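Protein CbbY (PDB 4UAS) selectively dephosphorylates xylulose-1,5-bisphosphate, a potent inhibitor that Rubisco itself produces, in a magnesium-dependent reaction of the haloacid dehalogenase superfamily. Local coordinates at residues Glu15-His20 and Glu40-Leu45; Ala23-Phe28 and Asp34-Arg39; Leu45-Gly50 and Ile55-Arg60; Ala84-Gly89 and Val122-Arg127. One frame throughout, in Å; residues are numbered along the deposited sequence. Where two conformers were deposited one is given.

Contact 1. Residues Glu15-His20 and Glu40-Leu45; sequences ETEELH and EEYREL
With CG anti to the backbone N (chi1 -162°), the ring of Tyr42 reaches out from helix 39-45 toward the start of helix 17-31, where Glu17 folds back at chi2 (-67°) to bring its carboxylate to the phenol. Tyr42 OH donates to Glu17 OE1 over 2.7 Å and meets that oxygen almost head-on, in line with its C-O bond. The two side chains run nearly perpendicular, and the carboxylate plane is turned 56° from the ring. OE1 stays at the ring's edge, 3.6 Å from Tyr42 CE2, while the same CE2 lies 3.6 Å from the backbone O of Glu17. A turn further along the helix, His20 CB packs against Tyr42 OH at 3.5 Å. Both helices belong to the helical cap that HAD phosphatases of this type set over the Rossmann-like core, and the contact sits beside the active site: Glu17 binds substrate, and Arg54, another substrate-binding residue, touches both Glu17 and Tyr42. Tyr42 is thereby placed as a second-shell residue that probably helps to set the turn of the Glu17 carboxylate. The His20 ring leads elsewhere, with ND1 hydrogen-bonded to Lys78 NZ and NE2 to OD1 of Asp10, a magnesium ligand.

Contact 2. Residues Ala23-Phe28 and Asp34-Arg39; sequences AFNETF and DWFWDR
An aromatic cluster in the helical cap, built from Phe24 and Phe28 of helix 17-31 and Trp35 and Trp37 of the loop that follows it, illustrates how a helix can hold an irregular segment. Phe28 takes part in two T-shaped pairs. One of its faces receives the edge of Trp35, with CE3 of Trp35 3.6 Å from Phe28 CD1, while its own edge points at the face of Trp37, where Phe28 CE2 stands 3.6 Å from Trp37 CE2. Phe24 meets Trp37 at a slant, planes 46° apart, with Trp37 CZ3 over the centre of the phenyl ring and 3.5 Å from Phe24 CG. Beside the rings, the Asn25 amide grips the backbone of Trp37 twice: Trp37 N donates to Asn25 OD1 (2.8 Å), and Asn25 ND2 donates to Trp37 O (3.0 Å), both bonds nearly straight. Phe36 starts away from the helix, but with CG anti to its own N (chi1 179°) the ring swings back and stacks on that amide. With an alanine in place of Trp37, the Asn25 clasp could remain, but Phe24 would probably lose the cover of one face and Phe28 the surface its edge rests on, opening a gap. Phe58 of helix 51-61 packs edge-to-face with both tryptophans, carrying this aromatic cluster on to the next helix of the HAD cap.

Contact 3. Residues Leu45-Gly50 and Ile55-Arg60; sequences LLTTTG and IARFLR
Arg57 reaches out of helix 51-61 with its chain extended from CG to NE and lays the guanidinium against the turn at Leu45-Thr48, one face toward Leu45 CA and one edge toward two threonine hydroxyls. NH1 gives a hydrogen bond to Thr48 OG1 close to the guanidinium plane (2.9 Å, 159° at the hydrogen) and another to Thr47 OG1 from a more tilted approach (2.9 Å, 151°). On NH2, a water accepts at 2.9 Å and also bonds Thr47 OG1, closing a small ring. The type I turn from Leu45 to Thr48 lies in the connection between two helices of the HAD cap, a connection ending at Gly50, the N-cap of helix 51-61 and the first residue of the substrate-binding segment Gly50-Arg54. A leucine in place of Arg57 would carry no side-chain N-H donor, and the hydroxyls of Thr47 and Thr48 would probably both be left without this partner, though Arg54 would still tie the turn to the helix. On the apolar flank, Leu45 CD2 runs beside Arg57 NE at 3.9 Å and approaches Phe58 CB at 4.3 Å.

Contact 4. Residues Ala84-Gly89 and Val122-Arg127; sequences ALMAEG and VEALCR
Met86 lays its CG over one face of the peptide group that joins Ala124 to Leu125, 3.4 Å from Ala124 O and 3.9 Å from Leu125 N. A second flat group, the Arg127 guanidinium, folds back along its own helix, so that Ala124 CA and Glu123 O lie beneath one of its faces. The contact spans the two domains of the HAD fold: helix 71-87, the last helix of the cap, meets helix 119-129 of the Rossmann-like core near the point where the chain re-enters that core. Small size on the core side allows the approach, since Ala124 CB comes to 3.9 Å from Met86 CG, and the backbones are nearest at these two residues, 6.3 Å between CA atoms. Leu125 turns its side chain away, to Val9, between the magnesium ligands Asp8 and Asp10, while Leu19 of helix 17-31 touches Met86. CG of Met86 is anti to its backbone N (chi1 -178°), and bends at chi2 and chi3 then turn the end of the chain across the core helix, placing SD 4.0 Å from Leu125 CA and CE 4.4 Å from Leu125 CB.

How the contacts relate
From the N terminus the chain leaves strand 4-7 and enters the cap, where contact 1 closes the first loop, between residues 15 and 45. Contact 2 nests within that loop, folding the segment after helix 17-31 back on it; a salt bridge from Glu18 to Arg39 joins the two. Contact 3 follows in series, sharing Leu45 with contact 1 and closing the short connection into helix 51-61, whose Leu59 packs on Trp35 of contact 2. The chain then runs through helix 71-87 back to the core, and contact 4 closes the last loop across the domain boundary. Leu19 packing on Leu85 links contacts 1 and 4, whereas contacts 3 and 4 do not touch.

Contact 1. Residues Glu15-His20 and Glu40-Leu45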
loop_
_atom_site.group_PDB
_atom_site.type_symbol
_atom_site.label_atom_id
_atom_site.label_comp_id
_atom_site.label_asym_id
_atom_site.label_seq_id
_atom_site.Cartn_x
_atom_site.Cartn_y
_atom_site.Cartn_z
ATOM N N GLU A 15 3.734 8.409 1.473
ATOM C CA GLU A 15 4.259 7.952 2.766
ATOM C C GLU A 15 3.113 8.042 3.784
ATOM O O GLU A 15 2.783 9.121 4.300
ATOM C CB GLU A 15 5.416 8.818 3.213
ATOM C CG GLU A 15 6.739 8.404 2.651
ATOM C CD GLU A 15 7.338 7.054 3.393
ATOM O OE1 GLU A 15 8.524 6.833 3.169
ATOM O OE2 GLU A 15 6.777 6.304 4.359
ATOM N N THR A 16 2.499 6.903 4.070
ATOM C CA THR A 16 1.315 6.814 4.931
ATOM C C THR A 16 1.574 6.159 6.246
ATOM O O THR A 16 0.727 6.223 7.149
ATOM C CB THR A 16 0.230 5.951 4.243
ATOM O OG1 THR A 16 0.826 4.701 3.961
ATOM C CG2 THR A 16 -0.290 6.602 2.956
ATOM N N GLU A 17 2.679 5.391 6.423
ATOM C CA GLU A 17 2.768 4.501 7.583
ATOM C C GLU A 17 2.896 5.229 8.864
ATOM O O GLU A 17 2.373 4.706 9.889
ATOM C CB GLU A 17 3.823 3.449 7.452
ATOM C CG GLU A 17 3.400 2.363 6.449
ATOM C CD GLU A 17 2.240 1.478 6.835
ATOM O OE1 GLU A 17 1.602 1.580 7.914
ATOM O OE2 GLU A 17 1.864 0.630 5.993
ATOM N N GLU A 18 3.516 6.414 8.962
ATOM C CA GLU A 18 3.509 7.103 10.235
ATOM C C GLU A 18 2.111 7.539 10.576
ATOM O O GLU A 18 1.755 7.604 11.756
ATOM C CB GLU A 18 4.481 8.269 10.211
ATOM C CG GLU A 18 5.875 7.941 10.549
ATOM C CD GLU A 18 6.009 7.445 11.990
ATOM O OE1 GLU A 18 5.726 6.305 12.186
ATOM O OE2 GLU A 18 6.524 8.202 12.911
ATOM N N LEU A 19 1.280 7.900 9.590
ATOM C CA LEU A 19 -0.089 8.232 9.869
ATOM C C LEU A 19 -0.876 7.007 10.328
ATOM O O LEU A 19 -1.736 7.121 11.221
ATOM C CB LEU A 19 -0.742 8.923 8.642
ATOM C CG LEU A 19 -2.011 9.740 8.977
ATOM C CD1 LEU A 19 -1.618 11.014 9.730
ATOM C CD2 LEU A 19 -2.711 10.133 7.682
ATOM N N HIS A 20 -0.674 5.859 9.701
ATOM C CA HIS A 20 -1.254 4.640 10.203
ATOM C C HIS A 20 -0.851 4.389 11.639
ATOM O O HIS A 20 -1.688 4.025 12.463
ATOM C CB HIS A 20 -0.836 3.429 9.352
ATOM C CG HIS A 20 -1.549 3.314 8.042
ATOM N ND1 HIS A 20 -2.878 3.019 7.963
ATOM C CD2 HIS A 20 -1.083 3.452 6.771
ATOM C CE1 HIS A 20 -3.208 2.998 6.678
ATOM N NE2 HIS A 20 -2.151 3.243 5.942
ATOM N N GLU A 40 10.277 1.604 16.516
ATOM C CA GLU A 40 11.054 0.383 16.495
ATOM C C GLU A 40 10.123 -0.837 16.398
ATOM O O GLU A 40 10.348 -1.759 15.591
ATOM C CB GLU A 40 11.936 0.312 17.761
ATOM C CG GLU A 40 12.697 -0.976 17.888
ATOM C CD GLU A 40 13.720 -0.995 19.026
ATOM O OE1 GLU A 40 14.068 0.012 19.592
ATOM O OE2 GLU A 40 14.339 -2.031 19.228
ATOM N N GLU A 41 9.082 -0.859 17.237
ATOM C CA GLU A 41 8.170 -2.006 17.196
ATOM C C GLU A 41 7.352 -1.973 15.887
ATOM O O GLU A 41 7.087 -3.024 15.291
ATOM C CB GLU A 41 7.293 -2.034 18.416
ATOM C CG GLU A 41 6.256 -3.129 18.397
ATOM C CD GLU A 41 5.683 -3.463 19.728
ATOM O OE1 GLU A 41 5.714 -2.619 20.607
ATOM O OE2 GLU A 41 5.224 -4.571 19.915
ATOM N N TYR A 42 6.931 -0.803 15.440
ATOM C CA TYR A 42 6.129 -0.753 14.230
ATOM C C TYR A 42 6.900 -1.231 13.024
ATOM O O TYR A 42 6.342 -1.928 12.128
ATOM C CB TYR A 42 5.566 0.691 14.052
ATOM C CG TYR A 42 4.401 0.724 13.089
ATOM C CD1 TYR A 42 3.217 0.028 13.380
ATOM C CD2 TYR A 42 4.449 1.413 11.884
ATOM C CE1 TYR A 42 2.103 0.066 12.552
ATOM C CE2 TYR A 42 3.372 1.463 11.044
ATOM C CZ TYR A 42 2.203 0.811 11.353
ATOM O OH TYR A 42 1.129 0.781 10.497
ATOM N N ARG A 43 8.177 -0.945 12.924
ATOM C CA ARG A 43 8.992 -1.456 11.795
ATOM C C ARG A 43 8.970 -2.951 11.707
ATOM O O ARG A 43 8.903 -3.493 10.618
ATOM C CB ARG A 43 10.415 -0.928 11.944
ATOM C CG ARG A 43 11.319 -1.299 10.743
ATOM C CD ARG A 43 12.738 -0.788 10.912
ATOM N NE ARG A 43 12.741 0.670 10.880
ATOM C CZ ARG A 43 12.865 1.466 9.842
ATOM N NH1 ARG A 43 13.104 0.983 8.587
ATOM N NH2 ARG A 43 12.650 2.726 9.991
ATOM N N GLU A 44 8.942 -3.639 12.872
ATOM C CA GLU A 44 8.817 -5.118 12.888
ATOM C C GLU A 44 7.418 -5.564 12.510
ATOM O O GLU A 44 7.241 -6.451 11.653
ATOM C CB GLU A 44 9.212 -5.644 14.245
ATOM C CG GLU A 44 10.655 -5.351 14.673
ATOM C CD GLU A 44 11.678 -5.804 13.643
ATOM O OE1 GLU A 44 11.606 -7.010 13.208
ATOM O OE2 GLU A 44 12.555 -4.934 13.238
ATOM N N LEU A 45 6.426 -4.946 13.111
ATOM C CA LEU A 45 5.052 -5.317 12.821
ATOM C C LEU A 45 4.635 -5.106 11.370
ATOM O O LEU A 45 3.701 -5.789 10.885
ATOM C CB LEU A 45 4.115 -4.551 13.765
ATOM C CG LEU A 45 4.114 -4.907 15.234
ATOM C CD1 LEU A 45 3.258 -3.934 16.035
ATOM C CD2 LEU A 45 3.669 -6.359 15.419
#

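Contact 2. Residues Ala23-Phe28 and Asp34-Arg39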
loop_
_atom_site.group_PDB
_atom_site.type_symbol
_atom_site.label_atom_id
_atom_site.label_comp_id
_atom_site.label_asym_id
_atom_site.label_seq_id
_atom_site.Cartn_x
_atom_site.Cartn_y
_atom_site.Cartn_z
ATOM N N ALA A 23 -2.791 6.562 13.887
ATOM C CA ALA A 23 -4.168 6.121 13.983
ATOM C C ALA A 23 -4.277 4.906 14.912
ATOM O O ALA A 23 -5.219 4.789 15.703
ATOM C CB ALA A 23 -4.721 5.793 12.626
ATOM N N PHE A 24 -3.339 3.930 14.810
ATOM C CA PHE A 24 -3.345 2.814 15.728
ATOM C C PHE A 24 -3.228 3.293 17.168
ATOM O O PHE A 24 -4.020 2.931 18.040
ATOM C CB PHE A 24 -2.219 1.815 15.429
ATOM C CG PHE A 24 -2.452 0.871 14.268
ATOM C CD1 PHE A 24 -3.384 -0.137 14.401
ATOM C CD2 PHE A 24 -1.717 0.958 13.099
ATOM C CE1 PHE A 24 -3.581 -1.060 13.367
ATOM C CE2 PHE A 24 -1.925 0.066 12.079
ATOM C CZ PHE A 24 -2.854 -0.959 12.200
ATOM N N ASN A 25 -2.190 4.099 17.460
ATOM C CA ASN A 25 -1.944 4.474 18.851
ATOM C C ASN A 25 -3.064 5.296 19.431
ATOM O O ASN A 25 -3.446 5.120 20.599
ATOM C CB ASN A 25 -0.594 5.199 18.954
ATOM C CG ASN A 25 0.556 4.262 18.775
ATOM O OD1 ASN A 25 0.477 3.103 19.200
ATOM N ND2 ASN A 25 1.653 4.739 18.232
ATOM N N GLU A 26 -3.631 6.231 18.648
ATOM C CA GLU A 26 -4.769 7.004 19.130
ATOM C C GLU A 26 -5.985 6.140 19.396
ATOM O O GLU A 26 -6.757 6.411 20.296
ATOM C CB GLU A 26 -5.013 8.170 18.175
ATOM C CG GLU A 26 -3.945 9.235 18.203
ATOM C CD GLU A 26 -4.224 10.457 17.365
ATOM O OE1 GLU A 26 -5.259 10.500 16.666
ATOM O OE2 GLU A 26 -3.367 11.379 17.408
ATOM N N THR A 27 -6.175 5.128 18.560
ATOM C CA THR A 27 -7.285 4.188 18.741
ATOM C C THR A 27 -7.100 3.407 20.051
ATOM O O THR A 27 -8.008 3.242 20.848
ATOM C CB THR A 27 -7.418 3.284 17.537
ATOM O OG1 THR A 27 -7.735 4.038 16.389
ATOM C CG2 THR A 27 -8.545 2.262 17.784
ATOM N N PHE A 28 -5.900 2.955 20.266
ATOM C CA PHE A 28 -5.594 2.200 21.478
ATOM C C PHE A 28 -5.879 3.081 22.714
ATOM O O PHE A 28 -6.490 2.630 23.672
ATOM C CB PHE A 28 -4.140 1.756 21.490
ATOM C CG PHE A 28 -3.743 0.800 20.346
ATOM C CD1 PHE A 28 -4.667 0.086 19.629
ATOM C CD2 PHE A 28 -2.407 0.675 20.034
ATOM C CE1 PHE A 28 -4.258 -0.738 18.594
ATOM C CE2 PHE A 28 -1.991 -0.118 19.003
ATOM C CZ PHE A 28 -2.921 -0.846 18.267
ATOM N N ASP A 34 -3.437 -0.117 27.262
ATOM C CA ASP A 34 -2.097 0.370 27.457
ATOM C C ASP A 34 -1.174 0.183 26.263
ATOM O O ASP A 34 -0.006 0.637 26.287
ATOM C CB ASP A 34 -1.477 -0.206 28.738
ATOM C CG ASP A 34 -1.202 -1.662 28.704
ATOM O OD1 ASP A 34 -1.797 -2.376 27.902
ATOM O OD2 ASP A 34 -0.354 -2.134 29.506
ATOM N N TRP A 35 -1.665 -0.361 25.184
ATOM C CA TRP A 35 -0.830 -0.670 24.021
ATOM C C TRP A 35 -0.339 0.607 23.369
ATOM O O TRP A 35 -1.057 1.595 23.243
ATOM C CB TRP A 35 -1.636 -1.463 22.956
ATOM C CG TRP A 35 -2.449 -2.586 23.476
ATOM C CD1 TRP A 35 -2.260 -3.341 24.605
ATOM C CD2 TRP A 35 -3.555 -3.148 22.809
ATOM N NE1 TRP A 35 -3.248 -4.278 24.706
ATOM C CE2 TRP A 35 -4.050 -4.194 23.599
ATOM C CE3 TRP A 35 -4.201 -2.842 21.596
ATOM C CZ2 TRP A 35 -5.160 -4.951 23.223
ATOM C CZ3 TRP A 35 -5.354 -3.575 21.235
ATOM C CH2 TRP A 35 -5.797 -4.646 22.025
ATOM N N PHE A 36 0.928 0.576 22.912
ATOM C CA PHE A 36 1.505 1.736 22.236
ATOM C C PHE A 36 2.645 1.209 21.356
ATOM O O PHE A 36 3.514 0.488 21.850
ATOM C CB PHE A 36 2.048 2.773 23.246
ATOM C CG PHE A 36 2.645 3.923 22.573
ATOM C CD1 PHE A 36 1.794 4.968 22.081
ATOM C CD2 PHE A 36 3.939 4.023 22.294
ATOM C CE1 PHE A 36 2.282 6.065 21.415
ATOM C CE2 PHE A 36 4.453 5.090 21.607
ATOM C CZ PHE A 36 3.649 6.133 21.150
ATOM N N TRP A 37 2.578 1.518 20.075
ATOM C CA TRP A 37 3.567 1.094 19.123
ATOM C C TRP A 37 4.531 2.218 18.735
ATOM O O TRP A 37 4.158 3.186 18.080
ATOM C CB TRP A 37 2.871 0.581 17.853
ATOM C CG TRP A 37 2.032 -0.656 18.069
ATOM C CD1 TRP A 37 2.011 -1.451 19.110
ATOM C CD2 TRP A 37 1.113 -1.211 17.097
ATOM N NE1 TRP A 37 1.119 -2.484 18.943
ATOM C CE2 TRP A 37 0.565 -2.368 17.691
ATOM C CE3 TRP A 37 0.697 -0.870 15.805
ATOM C CZ2 TRP A 37 -0.352 -3.177 17.022
ATOM C CZ3 TRP A 37 -0.222 -1.677 15.181
ATOM C CH2 TRP A 37 -0.740 -2.813 15.762
ATOM N N ASP A 38 5.761 2.108 19.245
ATOM C CA ASP A 38 6.816 3.024 18.859
ATOM C C ASP A 38 7.351 2.656 17.480
ATOM O O ASP A 38 7.003 1.617 16.925
ATOM C CB ASP A 38 7.893 3.217 19.940
ATOM C CG ASP A 38 8.642 1.998 20.311
ATOM O OD1 ASP A 38 8.856 1.074 19.480
ATOM O OD2 ASP A 38 9.130 1.964 21.531
ATOM N N ARG A 39 8.199 3.498 16.908
ATOM C CA ARG A 39 8.730 3.209 15.584
ATOM C C ARG A 39 9.500 1.911 15.466
ATOM O O ARG A 39 9.421 1.200 14.480
ATOM C CB ARG A 39 9.623 4.330 15.071
ATOM C CG ARG A 39 8.918 5.533 14.631
ATOM C CD ARG A 39 9.883 6.573 14.146
ATOM N NE ARG A 39 9.258 7.675 13.489
ATOM C CZ ARG A 39 9.926 8.674 12.942
ATOM N NH1 ARG A 39 11.247 8.754 12.972
ATOM N NH2 ARG A 39 9.290 9.653 12.357
#

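Contact 3. Residues Leu45-Gly50 and Ile55-Arg60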
loop_
_atom_site.group_PDB
_atom_site.type_symbol
_atom_site.label_atom_id
_atom_site.label_comp_id
_atom_site.label_asym_id
_atom_site.label_seq_id
_atom_site.Cartn_x
_atom_site.Cartn_y
_atom_site.Cartn_z
ATOM N N LEU A 45 6.426 -4.946 13.111
ATOM C CA LEU A 45 5.052 -5.317 12.821
ATOM C C LEU A 45 4.635 -5.106 11.370
ATOM O O LEU A 45 3.701 -5.789 10.885
ATOM C CB LEU A 45 4.115 -4.551 13.765
ATOM C CG LEU A 45 4.114 -4.907 15.234
ATOM C CD1 LEU A 45 3.258 -3.934 16.035
ATOM C CD2 LEU A 45 3.669 -6.359 15.419
ATOM N N LEU A 46 5.286 -4.182 10.681
ATOM C CA LEU A 46 5.018 -3.907 9.291
ATOM C C LEU A 46 5.335 -5.056 8.380
ATOM O O LEU A 46 4.848 -5.056 7.231
ATOM C CB LEU A 46 5.752 -2.634 8.833
ATOM C CG LEU A 46 5.066 -1.292 9.157
ATOM C CD1 LEU A 46 6.009 -0.162 8.869
ATOM C CD2 LEU A 46 3.808 -1.139 8.350
ATOM N N THR A 47 6.086 -6.052 8.795
ATOM C CA THR A 47 6.358 -7.226 7.965
ATOM C C THR A 47 5.128 -8.112 7.828
ATOM O O THR A 47 5.101 -8.973 6.947
ATOM C CB THR A 47 7.580 -8.055 8.395
ATOM O OG1 THR A 47 7.282 -8.693 9.658
ATOM C CG2 THR A 47 8.813 -7.165 8.518
ATOM N N THR A 48 4.121 -7.911 8.692
ATOM C CA THR A 48 2.771 -8.508 8.530
ATOM C C THR A 48 1.853 -7.476 7.908
ATOM O O THR A 48 1.611 -6.420 8.484
ATOM C CB THR A 48 2.222 -8.953 9.883
ATOM O OG1 THR A 48 3.131 -9.895 10.464
ATOM C CG2 THR A 48 0.853 -9.492 9.763
ATOM N N THR A 49 1.355 -7.787 6.692
ATOM C CA THR A 49 0.533 -6.839 5.996
ATOM C C THR A 49 -0.934 -7.033 6.414
ATOM O O THR A 49 -1.370 -8.134 6.790
ATOM C CB THR A 49 0.718 -6.986 4.508
ATOM O OG1 THR A 49 0.125 -8.190 4.047
ATOM C CG2 THR A 49 2.163 -6.814 4.025
ATOM N N GLY A 50 -1.682 -5.946 6.337
ATOM C CA GLY A 50 -3.071 -5.898 6.728
ATOM C C GLY A 50 -3.206 -5.483 8.180
ATOM O O GLY A 50 -2.545 -6.058 9.045
ATOM N N ILE A 55 -2.624 -6.460 14.067
ATOM C CA ILE A 55 -3.121 -6.480 15.454
ATOM C C ILE A 55 -3.054 -7.876 16.012
ATOM O O ILE A 55 -2.630 -8.092 17.147
ATOM C CB ILE A 55 -4.549 -5.851 15.536
ATOM C CG1 ILE A 55 -4.549 -4.379 15.160
ATOM C CG2 ILE A 55 -5.141 -6.087 16.927
ATOM C CD1 ILE A 55 -5.931 -3.869 14.795
ATOM N N ALA A 56 -3.516 -8.880 15.234
ATOM C CA ALA A 56 -3.525 -10.242 15.697
ATOM C C ALA A 56 -2.134 -10.717 16.064
ATOM O O ALA A 56 -1.924 -11.385 17.105
ATOM C CB ALA A 56 -4.155 -11.157 14.651
ATOM N N ARG A 57 -1.147 -10.371 15.243
ATOM C CA ARG A 57 0.233 -10.754 15.523
ATOM C C ARG A 57 0.723 -10.138 16.843
ATOM O O ARG A 57 1.304 -10.801 17.712
ATOM C CB ARG A 57 1.168 -10.328 14.406
ATOM C CG ARG A 57 2.635 -10.417 14.723
ATOM C CD ARG A 57 3.506 -9.994 13.589
ATOM N NE ARG A 57 4.883 -9.804 13.975
ATOM C CZ ARG A 57 5.799 -9.298 13.167
ATOM N NH1 ARG A 57 5.496 -9.008 11.905
ATOM N NH2 ARG A 57 7.024 -9.057 13.620
ATOM N N PHE A 58 0.470 -8.850 17.002
ATOM C CA PHE A 58 0.842 -8.152 18.240
ATOM C C PHE A 58 0.187 -8.835 19.432
ATOM O O PHE A 58 0.853 -9.056 20.463
ATOM C CB PHE A 58 0.406 -6.724 18.128
ATOM C CG PHE A 58 0.430 -5.965 19.427
ATOM C CD1 PHE A 58 1.596 -5.603 20.036
ATOM C CD2 PHE A 58 -0.769 -5.609 20.012
ATOM C CE1 PHE A 58 1.584 -4.940 21.216
ATOM C CE2 PHE A 58 -0.829 -4.891 21.214
ATOM C CZ PHE A 58 0.393 -4.577 21.802
ATOM N N LEU A 59 -1.095 -9.175 19.343
ATOM C CA LEU A 59 -1.817 -9.780 20.466
ATOM C C LEU A 59 -1.336 -11.165 20.847
ATOM O O LEU A 59 -1.529 -11.610 21.974
ATOM C CB LEU A 59 -3.331 -9.755 20.257
ATOM C CG LEU A 59 -3.955 -8.416 20.206
ATOM C CD1 LEU A 59 -5.445 -8.485 19.827
ATOM C CD2 LEU A 59 -3.765 -7.671 21.504
ATOM N N ARG A 60 -0.665 -11.853 19.935
ATOM C CA ARG A 60 -0.168 -13.199 20.237
ATOM C C ARG A 60 0.904 -13.234 21.275
ATOM O O ARG A 60 1.030 -14.226 21.975
ATOM C CB ARG A 60 0.297 -13.944 19.012
ATOM C CG ARG A 60 -0.872 -14.474 18.183
ATOM C CD ARG A 60 -0.471 -15.491 17.095
ATOM N NE ARG A 60 0.444 -14.921 16.095
ATOM C CZ ARG A 60 0.112 -14.323 14.933
ATOM N NH1 ARG A 60 -1.163 -14.060 14.593
ATOM N NH2 ARG A 60 1.108 -13.864 14.171
HETATM O O HOH W 1 9.214 -8.903 11.749
#

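Contact 4. Residues Ala84-Gly89 and Val122-Arg127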
loop_
_atom_site.group_PDB
_atom_site.type_symbol
_atom_site.label_atom_id
_atom_site.label_comp_id
_atom_site.label_asym_id
_atom_site.label_seq_id
_atom_site.Cartn_x
_atom_site.Cartn_y
_atom_site.Cartn_z
ATOM N N ALA A 84 -10.102 10.005 8.884
ATOM C CA ALA A 84 -10.241 11.376 9.367
ATOM C C ALA A 84 -8.895 12.108 9.309
ATOM O O ALA A 84 -8.812 13.263 8.866
ATOM C CB ALA A 84 -10.806 11.439 10.772
ATOM N N LEU A 85 -7.818 11.418 9.706
ATOM C CA LEU A 85 -6.490 12.049 9.676
ATOM C C LEU A 85 -6.058 12.381 8.260
ATOM O O LEU A 85 -5.479 13.444 8.018
ATOM C CB LEU A 85 -5.466 11.183 10.392
ATOM C CG LEU A 85 -5.528 11.057 11.919
ATOM C CD1 LEU A 85 -4.680 9.887 12.422
ATOM C CD2 LEU A 85 -5.119 12.362 12.544
ATOM N N MET A 86 -6.347 11.485 7.319
ATOM C CA MET A 86 -6.057 11.718 5.947
ATOM C C MET A 86 -6.744 12.960 5.419
ATOM O O MET A 86 -6.138 13.709 4.626
ATOM C CB MET A 86 -6.445 10.484 5.151
ATOM C CG MET A 86 -6.144 10.591 3.686
ATOM S SD MET A 86 -4.417 10.821 3.217
ATOM C CE MET A 86 -3.801 9.356 3.811
ATOM N N ALA A 87 -8.003 13.204 5.808
ATOM C CA ALA A 87 -8.754 14.362 5.333
ATOM C C ALA A 87 -8.196 15.649 5.830
ATOM O O ALA A 87 -8.537 16.712 5.303
ATOM C CB ALA A 87 -10.191 14.234 5.725
ATOM N N GLU A 88 -7.367 15.659 6.843
ATOM C CA GLU A 88 -6.691 16.923 7.226
ATOM C C GLU A 88 -5.770 17.521 6.069
ATOM O O GLU A 88 -5.373 18.664 6.129
ATOM C CB GLU A 88 -5.873 16.688 8.448
ATOM C CG GLU A 88 -6.867 16.389 9.608
ATOM C CD GLU A 88 -6.220 16.211 11.025
ATOM O OE1 GLU A 88 -4.954 16.311 11.152
ATOM O OE2 GLU A 88 -6.927 15.944 12.022
ATOM N N GLY A 89 -5.387 16.698 5.088
ATOM C CA GLY A 89 -4.708 17.246 3.895
ATOM C C GLY A 89 -3.205 17.338 3.958
ATOM O O GLY A 89 -2.557 17.991 3.124
ATOM N N VAL A 122 -7.875 3.653 0.755
ATOM C CA VAL A 122 -7.580 4.016 -0.614
ATOM C C VAL A 122 -8.398 5.255 -1.009
ATOM O O VAL A 122 -7.932 6.166 -1.656
ATOM C CB VAL A 122 -7.845 2.836 -1.546
ATOM C CG1 VAL A 122 -7.601 3.200 -3.013
ATOM C CG2 VAL A 122 -7.034 1.622 -1.197
ATOM N N GLU A 123 -9.713 5.167 -0.705
ATOM C CA GLU A 123 -10.606 6.264 -1.053
ATOM C C GLU A 123 -10.187 7.556 -0.379
ATOM O O GLU A 123 -10.150 8.600 -1.006
ATOM C CB GLU A 123 -12.058 5.921 -0.677
ATOM C CG GLU A 123 -12.664 4.867 -1.583
ATOM C CD GLU A 123 -12.939 5.408 -2.951
ATOM O OE1 GLU A 123 -12.799 6.661 -3.265
ATOM O OE2 GLU A 123 -13.370 4.595 -3.792
ATOM N N ALA A 124 -9.817 7.474 0.893
ATOM C CA ALA A 124 -9.404 8.684 1.620
ATOM C C ALA A 124 -8.141 9.281 1.007
ATOM O O ALA A 124 -8.019 10.494 0.832
ATOM C CB ALA A 124 -9.220 8.317 3.098
ATOM N N LEU A 125 -7.164 8.433 0.658
ATOM C CA LEU A 125 -5.975 8.906 0.016
ATOM C C LEU A 125 -6.211 9.559 -1.324
ATOM O O LEU A 125 -5.674 10.609 -1.619
ATOM C CB LEU A 125 -4.952 7.758 -0.096
ATOM C CG LEU A 125 -3.620 8.148 -0.749
ATOM C CD1 LEU A 125 -2.545 7.110 -0.325
ATOM C CD2 LEU A 125 -3.646 7.961 -2.266
ATOM N N CYS A 126 -7.066 8.978 -2.134
ATOM C CA CYS A 126 -7.359 9.563 -3.422
ATOM C C CYS A 126 -8.106 10.887 -3.312
ATOM O O CYS A 126 -7.731 11.851 -3.991
ATOM C CB CYS A 126 -8.116 8.589 -4.313
ATOM S SG CYS A 126 -7.140 7.192 -4.839
ATOM N N ARG A 127 -9.062 11.005 -2.348
ATOM C CA ARG A 127 -9.741 12.274 -2.160
ATOM C C ARG A 127 -8.703 13.352 -1.796
ATOM O O ARG A 127 -8.759 14.487 -2.321
ATOM C CB ARG A 127 -10.860 12.170 -1.149
ATOM C CG ARG A 127 -12.060 11.414 -1.610
ATOM C CD ARG A 127 -13.205 11.627 -0.608
ATOM N NE ARG A 127 -12.850 11.164 0.777
ATOM C CZ ARG A 127 -13.023 9.901 1.242
ATOM N NH1 ARG A 127 -13.529 8.970 0.449
ATOM N NH2 ARG A 127 -12.693 9.548 2.488
#